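Local coordinates for protein trimethylamine-N-oxide reductase (Haemophilus influenzae, PDB 7L5I) that probably reduces S- or N-oxides such as trimethylamine N-oxide at a molybdenum centre carried by two pterin guanosine dinucleotide cofactors, at residues A[432-437]-A[452-457]; A[425-430]-A[780-785]. All blocks are in the same frame, centred on the assembly; numbering follows the deposited sequence.

Contact 1. Residues A[432-437]-A[452-457]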
loop_
_atom_site.group_PDB
_atom_site.type_symbol
_atom_site.label_atom_id
_atom_site.label_comp_id
_atom_site.label_asym_id
_atom_site.label_seq_id
_atom_site.Cartn_x
_atom_site.Cartn_y
_atom_site.Cartn_z
ATOM N N ALA A 432 -16.407 -5.733 -2.461
ATOM C CA ALA A 432 -17.464 -6.431 -1.720
ATOM C C ALA A 432 -18.844 -5.985 -2.186
ATOM O O ALA A 432 -19.735 -6.802 -2.435
ATOM C CB ALA A 432 -17.297 -6.199 -0.219
ATOM N N ASP A 433 -19.033 -4.675 -2.290
ATOM C CA ASP A 433 -20.269 -4.091 -2.797
ATOM C C ASP A 433 -20.621 -4.640 -4.167
ATOM O O ASP A 433 -21.794 -4.929 -4.440
ATOM C CB ASP A 433 -20.064 -2.568 -2.828
ATOM C CG ASP A 433 -21.337 -1.763 -2.708
ATOM O OD1 ASP A 433 -22.379 -2.276 -2.235
ATOM O OD2 ASP A 433 -21.246 -0.563 -3.059
ATOM N N VAL A 434 -19.623 -4.787 -5.049
ATOM C CA VAL A 434 -19.864 -5.292 -6.401
ATOM C C VAL A 434 -20.301 -6.748 -6.356
ATOM O O VAL A 434 -21.257 -7.161 -7.031
ATOM C CB VAL A 434 -18.591 -5.139 -7.266
ATOM C CG1 VAL A 434 -18.696 -5.935 -8.554
ATOM C CG2 VAL A 434 -18.312 -3.681 -7.579
ATOM N N LEU A 435 -19.567 -7.572 -5.613
ATOM C CA LEU A 435 -19.898 -8.990 -5.598
ATOM C C LEU A 435 -21.300 -9.218 -5.054
ATOM O O LEU A 435 -21.999 -10.135 -5.508
ATOM C CB LEU A 435 -18.879 -9.762 -4.760
ATOM C CG LEU A 435 -17.455 -9.831 -5.319
ATOM C CD1 LEU A 435 -16.594 -10.667 -4.355
ATOM C CD2 LEU A 435 -17.409 -10.419 -6.730
ATOM N N LEU A 436 -21.727 -8.394 -4.092
ATOM C CA LEU A 436 -23.030 -8.559 -3.472
ATOM C C LEU A 436 -24.160 -7.947 -4.291
ATOM O O LEU A 436 -25.295 -8.440 -4.218
ATOM C CB LEU A 436 -23.043 -7.900 -2.088
ATOM C CG LEU A 436 -22.237 -8.572 -0.993
ATOM C CD1 LEU A 436 -21.956 -7.664 0.156
ATOM C CD2 LEU A 436 -22.988 -9.831 -0.522
ATOM N N HIS A 437 -23.896 -6.867 -5.034
ATOM C CA HIS A 437 -24.953 -5.993 -5.562
ATOM C C HIS A 437 -24.781 -5.671 -7.038
ATOM O O HIS A 437 -24.570 -4.514 -7.427
ATOM C CB HIS A 437 -24.995 -4.697 -4.748
ATOM C CG HIS A 437 -25.046 -4.929 -3.269
ATOM N ND1 HIS A 437 -24.193 -4.305 -2.384
ATOM C CD2 HIS A 437 -25.823 -5.752 -2.522
ATOM C CE1 HIS A 437 -24.461 -4.708 -1.157
ATOM N NE2 HIS A 437 -25.452 -5.583 -1.212
ATOM N N PRO A 452 -20.823 -4.593 -12.407
ATOM C CA PRO A 452 -21.062 -5.794 -13.214
ATOM C C PRO A 452 -21.585 -6.943 -12.355
ATOM O O PRO A 452 -21.661 -6.859 -11.134
ATOM C CB PRO A 452 -19.669 -6.099 -13.777
ATOM C CG PRO A 452 -18.748 -5.631 -12.705
ATOM C CD PRO A 452 -19.400 -4.438 -12.038
ATOM N N ASP A 453 -21.927 -8.053 -13.029
ATOM C CA ASP A 453 -22.516 -9.231 -12.389
ATOM C C ASP A 453 -21.495 -10.371 -12.415
ATOM O O ASP A 453 -21.356 -11.064 -13.422
ATOM C CB ASP A 453 -23.810 -9.614 -13.116
ATOM C CG ASP A 453 -24.575 -10.729 -12.431
ATOM O OD1 ASP A 453 -24.180 -11.171 -11.329
ATOM O OD2 ASP A 453 -25.589 -11.176 -13.013
ATOM N N ILE A 454 -20.797 -10.581 -11.290
ATOM C CA ILE A 454 -19.586 -11.404 -11.260
ATOM C C ILE A 454 -19.958 -12.811 -10.829
ATOM O O ILE A 454 -20.552 -13.002 -9.762
ATOM C CB ILE A 454 -18.513 -10.812 -10.311
ATOM C CG1 ILE A 454 -18.066 -9.417 -10.754
ATOM C CG2 ILE A 454 -17.326 -11.784 -10.185
ATOM C CD1 ILE A 454 -17.513 -9.331 -12.156
ATOM N N LYS A 455 -19.559 -13.801 -11.632
ATOM C CA LYS A 455 -19.781 -15.218 -11.362
ATOM C C LYS A 455 -18.518 -15.982 -10.994
ATOM O O LYS A 455 -18.620 -17.084 -10.444
ATOM C CB LYS A 455 -20.383 -15.906 -12.595
ATOM C CG LYS A 455 -21.623 -15.215 -13.129
ATOM C CD LYS A 455 -22.725 -15.218 -12.112
ATOM C CE LYS A 455 -23.935 -14.453 -12.629
ATOM N NZ LYS A 455 -24.977 -14.399 -11.574
ATOM N N ALA A 456 -17.350 -15.462 -11.337
ATOM C CA ALA A 456 -16.096 -16.131 -11.039
ATOM C C ALA A 456 -15.093 -15.097 -10.553
ATOM O O ALA A 456 -15.030 -13.988 -11.086
ATOM C CB ALA A 456 -15.560 -16.838 -12.277
ATOM N N VAL A 457 -14.322 -15.468 -9.537
ATOM C CA VAL A 457 -13.269 -14.623 -8.985
ATOM C C VAL A 457 -11.978 -15.430 -9.015
ATOM O O VAL A 457 -11.957 -16.584 -8.583
ATOM C CB VAL A 457 -13.584 -14.169 -7.552
ATOM C CG1 VAL A 457 -12.367 -13.497 -6.925
ATOM C CG2 VAL A 457 -14.818 -13.242 -7.552
HETATM O O HOH W 1 -21.501 -8.775 -9.054
HETATM O O HOH W 2 -20.579 -12.203 -7.129
#
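L435 and V434, adjacent residues at the end of helix 431-436, pack against I454 and P452 on the approach to strand 456-460, an inner parallel strand of a mixed sheet in the molybdopterin oxidoreductase fold. The helix packs on the loop leading into that strand and on its second residue, V457, and the CA positions set the register: V434 lies nearest P452, and L435 nearest I454. With 56 Å² buried, L435 contributes most. Its CG stands anti to the carbonyl carbon (chi1 -67°), and the extended chi2 carries CD2 toward segment 452-457 although the CB itself does not point there. That one methyl is shared by two branched residues, lying 3.7 Å from I454 CG2 and 3.9 Å from V457 CG2. V434 points directly at the other segment and uses a single branch: CG1 reaches the rim of the proline ring, 3.9 Å from P452 CD, where the two side chains meet at about a right angle. I454 is touched by both helix residues, V434 reaching CG1 more loosely and L435 CD2 lying nearest to CG2 and CB. The ring of F426 touches both V434 and P452, while A477 of helix 471-477 packs on L435. The backbones are joined through two waters. One accepts from I454 N and lies within hydrogen-bonding distance of two carbonyls, V434 O and P452 O; the other bridges L435 O to I454 O. The carbonyls of V434 and L435 thus meet the loop before the strand through bound waters. After the helix, H437 ND1 donates in its ring plane to D433 OD1 at 2.7 Å (N-H...O 151°), on the anti side but 26° out of the carboxylate plane; K440 also salt-bridges that oxygen.

Contact 2. Residues A[425-430]-A[780-785]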
loop_
_atom_site.group_PDB
_atom_site.type_symbol
_atom_site.label_atom_id
_atom_site.label_comp_id
_atom_site.label_asym_id
_atom_site.label_seq_id
_atom_site.Cartn_x
_atom_site.Cartn_y
_atom_site.Cartn_z
ATOM N N ALA A 425 -15.286 -1.701 -15.114
ATOM C CA ALA A 425 -14.266 -1.494 -14.091
ATOM C C ALA A 425 -14.714 -0.458 -13.065
ATOM O O ALA A 425 -15.294 0.571 -13.403
ATOM C CB ALA A 425 -12.951 -1.032 -14.723
ATOM N N PHE A 426 -14.411 -0.724 -11.810
ATOM C CA PHE A 426 -14.890 0.080 -10.696
ATOM C C PHE A 426 -13.747 0.415 -9.751
ATOM O O PHE A 426 -12.741 -0.295 -9.712
ATOM C CB PHE A 426 -15.968 -0.699 -9.938
ATOM C CG PHE A 426 -15.551 -2.106 -9.585
ATOM C CD1 PHE A 426 -14.882 -2.367 -8.405
ATOM C CD2 PHE A 426 -15.826 -3.166 -10.445
ATOM C CE1 PHE A 426 -14.521 -3.650 -8.060
ATOM C CE2 PHE A 426 -15.454 -4.453 -10.116
ATOM C CZ PHE A 426 -14.790 -4.698 -8.944
ATOM N N PRO A 427 -13.880 1.485 -8.961
ATOM C CA PRO A 427 -12.879 1.758 -7.902
ATOM C C PRO A 427 -12.735 0.527 -7.024
ATOM O O PRO A 427 -13.720 0.003 -6.500
ATOM C CB PRO A 427 -13.482 2.939 -7.133
ATOM C CG PRO A 427 -14.533 3.507 -8.020
ATOM C CD PRO A 427 -15.034 2.400 -8.884
ATOM N N LEU A 428 -11.500 0.055 -6.846
ATOM C CA LEU A 428 -11.341 -1.346 -6.476
ATOM C C LEU A 428 -11.834 -1.666 -5.072
ATOM O O LEU A 428 -12.201 -2.822 -4.807
ATOM C CB LEU A 428 -9.882 -1.772 -6.625
ATOM C CG LEU A 428 -8.934 -1.546 -5.456
ATOM C CD1 LEU A 428 -7.627 -2.221 -5.796
ATOM C CD2 LEU A 428 -8.732 -0.070 -5.194
ATOM N N ALA A 429 -11.845 -0.703 -4.156
ATOM C CA ALA A 429 -12.337 -1.014 -2.819
ATOM C C ALA A 429 -13.864 -1.127 -2.749
ATOM O O ALA A 429 -14.406 -1.342 -1.657
ATOM C CB ALA A 429 -11.819 0.014 -1.807
ATOM N N ARG A 430 -14.570 -1.015 -3.875
ATOM C CA ARG A 430 -15.972 -1.400 -3.957
ATOM C C ARG A 430 -16.164 -2.911 -4.192
ATOM O O ARG A 430 -17.297 -3.342 -4.390
ATOM C CB ARG A 430 -16.669 -0.616 -5.077
ATOM C CG ARG A 430 -16.620 0.909 -4.942
ATOM C CD ARG A 430 -17.488 1.460 -3.804
ATOM N NE ARG A 430 -16.864 1.280 -2.510
ATOM C CZ ARG A 430 -17.491 0.857 -1.416
ATOM N NH1 ARG A 430 -18.786 0.562 -1.440
ATOM N NH2 ARG A 430 -16.818 0.702 -0.295
ATOM N N LEU A 780 -15.833 11.673 -5.114
ATOM C CA LEU A 780 -14.782 12.036 -6.052
ATOM C C LEU A 780 -13.927 10.823 -6.396
ATOM O O LEU A 780 -13.800 10.444 -7.568
ATOM C CB LEU A 780 -13.913 13.166 -5.486
ATOM C CG LEU A 780 -12.892 13.615 -6.531
ATOM C CD1 LEU A 780 -13.564 14.485 -7.564
ATOM C CD2 LEU A 780 -11.746 14.335 -5.907
ATOM N N ALA A 781 -13.317 10.202 -5.385
ATOM C CA ALA A 781 -12.364 9.130 -5.636
ATOM C C ALA A 781 -12.859 7.742 -5.285
ATOM O O ALA A 781 -12.281 6.757 -5.763
ATOM C CB ALA A 781 -11.076 9.390 -4.843
ATOM N N GLN A 782 -13.850 7.627 -4.402
ATOM C CA GLN A 782 -14.289 6.343 -3.880
ATOM C C GLN A 782 -13.118 5.478 -3.415
ATOM O O GLN A 782 -13.071 4.266 -3.678
ATOM C CB GLN A 782 -15.122 5.610 -4.930
ATOM C CG GLN A 782 -16.371 6.348 -5.357
ATOM C CD GLN A 782 -17.513 6.216 -4.345
ATOM O OE1 GLN A 782 -17.340 5.669 -3.265
ATOM N NE2 GLN A 782 -18.688 6.740 -4.697
ATOM N N GLY A 783 -12.170 6.099 -2.683
ATOM C CA GLY A 783 -11.058 5.360 -2.115
ATOM C C GLY A 783 -11.474 4.586 -0.878
ATOM O O GLY A 783 -12.572 4.729 -0.370
ATOM N N ASN A 784 -10.580 3.728 -0.378
ATOM C CA ASN A 784 -10.890 2.987 0.847
ATOM C C ASN A 784 -10.661 3.872 2.074
ATOM O O ASN A 784 -9.809 4.770 2.066
ATOM C CB ASN A 784 -10.083 1.678 0.913
ATOM C CG ASN A 784 -8.586 1.882 1.192
ATOM O OD1 ASN A 784 -8.090 1.524 2.262
ATOM N ND2 ASN A 784 -7.863 2.419 0.204
ATOM N N SER A 785 -11.439 3.617 3.144
ATOM C CA SER A 785 -11.532 4.548 4.277
ATOM C C SER A 785 -11.338 3.896 5.648
ATOM O O SER A 785 -12.112 4.136 6.578
ATOM C CB SER A 785 -12.896 5.250 4.246
ATOM O OG SER A 785 -13.121 5.891 3.013
HETATM O O HOH W 3 -11.150 2.348 -4.214
HETATM O O HOH W 4 -14.046 1.746 0.110
HETATM O O HOH W 5 -14.333 2.250 -2.411
#
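P427 and Q782 cross at a slant, the proline ring lying against the first carbon of the glutamine side chain: P427 CG is 3.8 Å from Q782 CB, and P427 CB is 3.7 Å from the carbonyl Q782 O. The Q782 chain bends at chi2 (-79°), and its amide end turns to Q443, whose carbonyl accepts from NE2. Two residues further along each segment, A429 and N784 meet through their CB atoms at 3.6 Å, and N784 ND2 donates to Y174 O. R430 meets the loop mainly through water, with its CD 4.2 Å from Q782 OE1. Two waters lie in the guanidinium plane at its edge; one accepts a hydrogen bond from NE at 2.7 Å and donates to Q782 O at 2.7 Å. A further water joins A429 N to that carbonyl, so Q782 O accepts from two waters, while salt bridges to D774 and D433 hold the arginine. The 780-785 loop, from the dinucleotide-binding region near the bound cofactor, touches helix 179-187 through L780 and A781, and meets the 3-10 segment 428-430 between strand 426-427 and helix 431-436, with strand 441-444 flanking P427 and R430.

Contact 1 and contact 2 are both buried, their centres 14 Å apart on the same side of the chain's centre, and each covers a little over 210 Å². They share one run of chain, since strand 426-427 leads into helix 431-436; F426 joins them directly, its CG 3.8 Å from V434 CG2. Contact 1 closes a local excursion of 14 residues, nested within the 349-residue span closed by contact 2. Their chemistry differs: contact 1 is aliphatic packing whose waters link only backbone atoms, whereas contact 2 has small apolar patches and waters that also serve an arginine side chain, in a loop beside the cofactor.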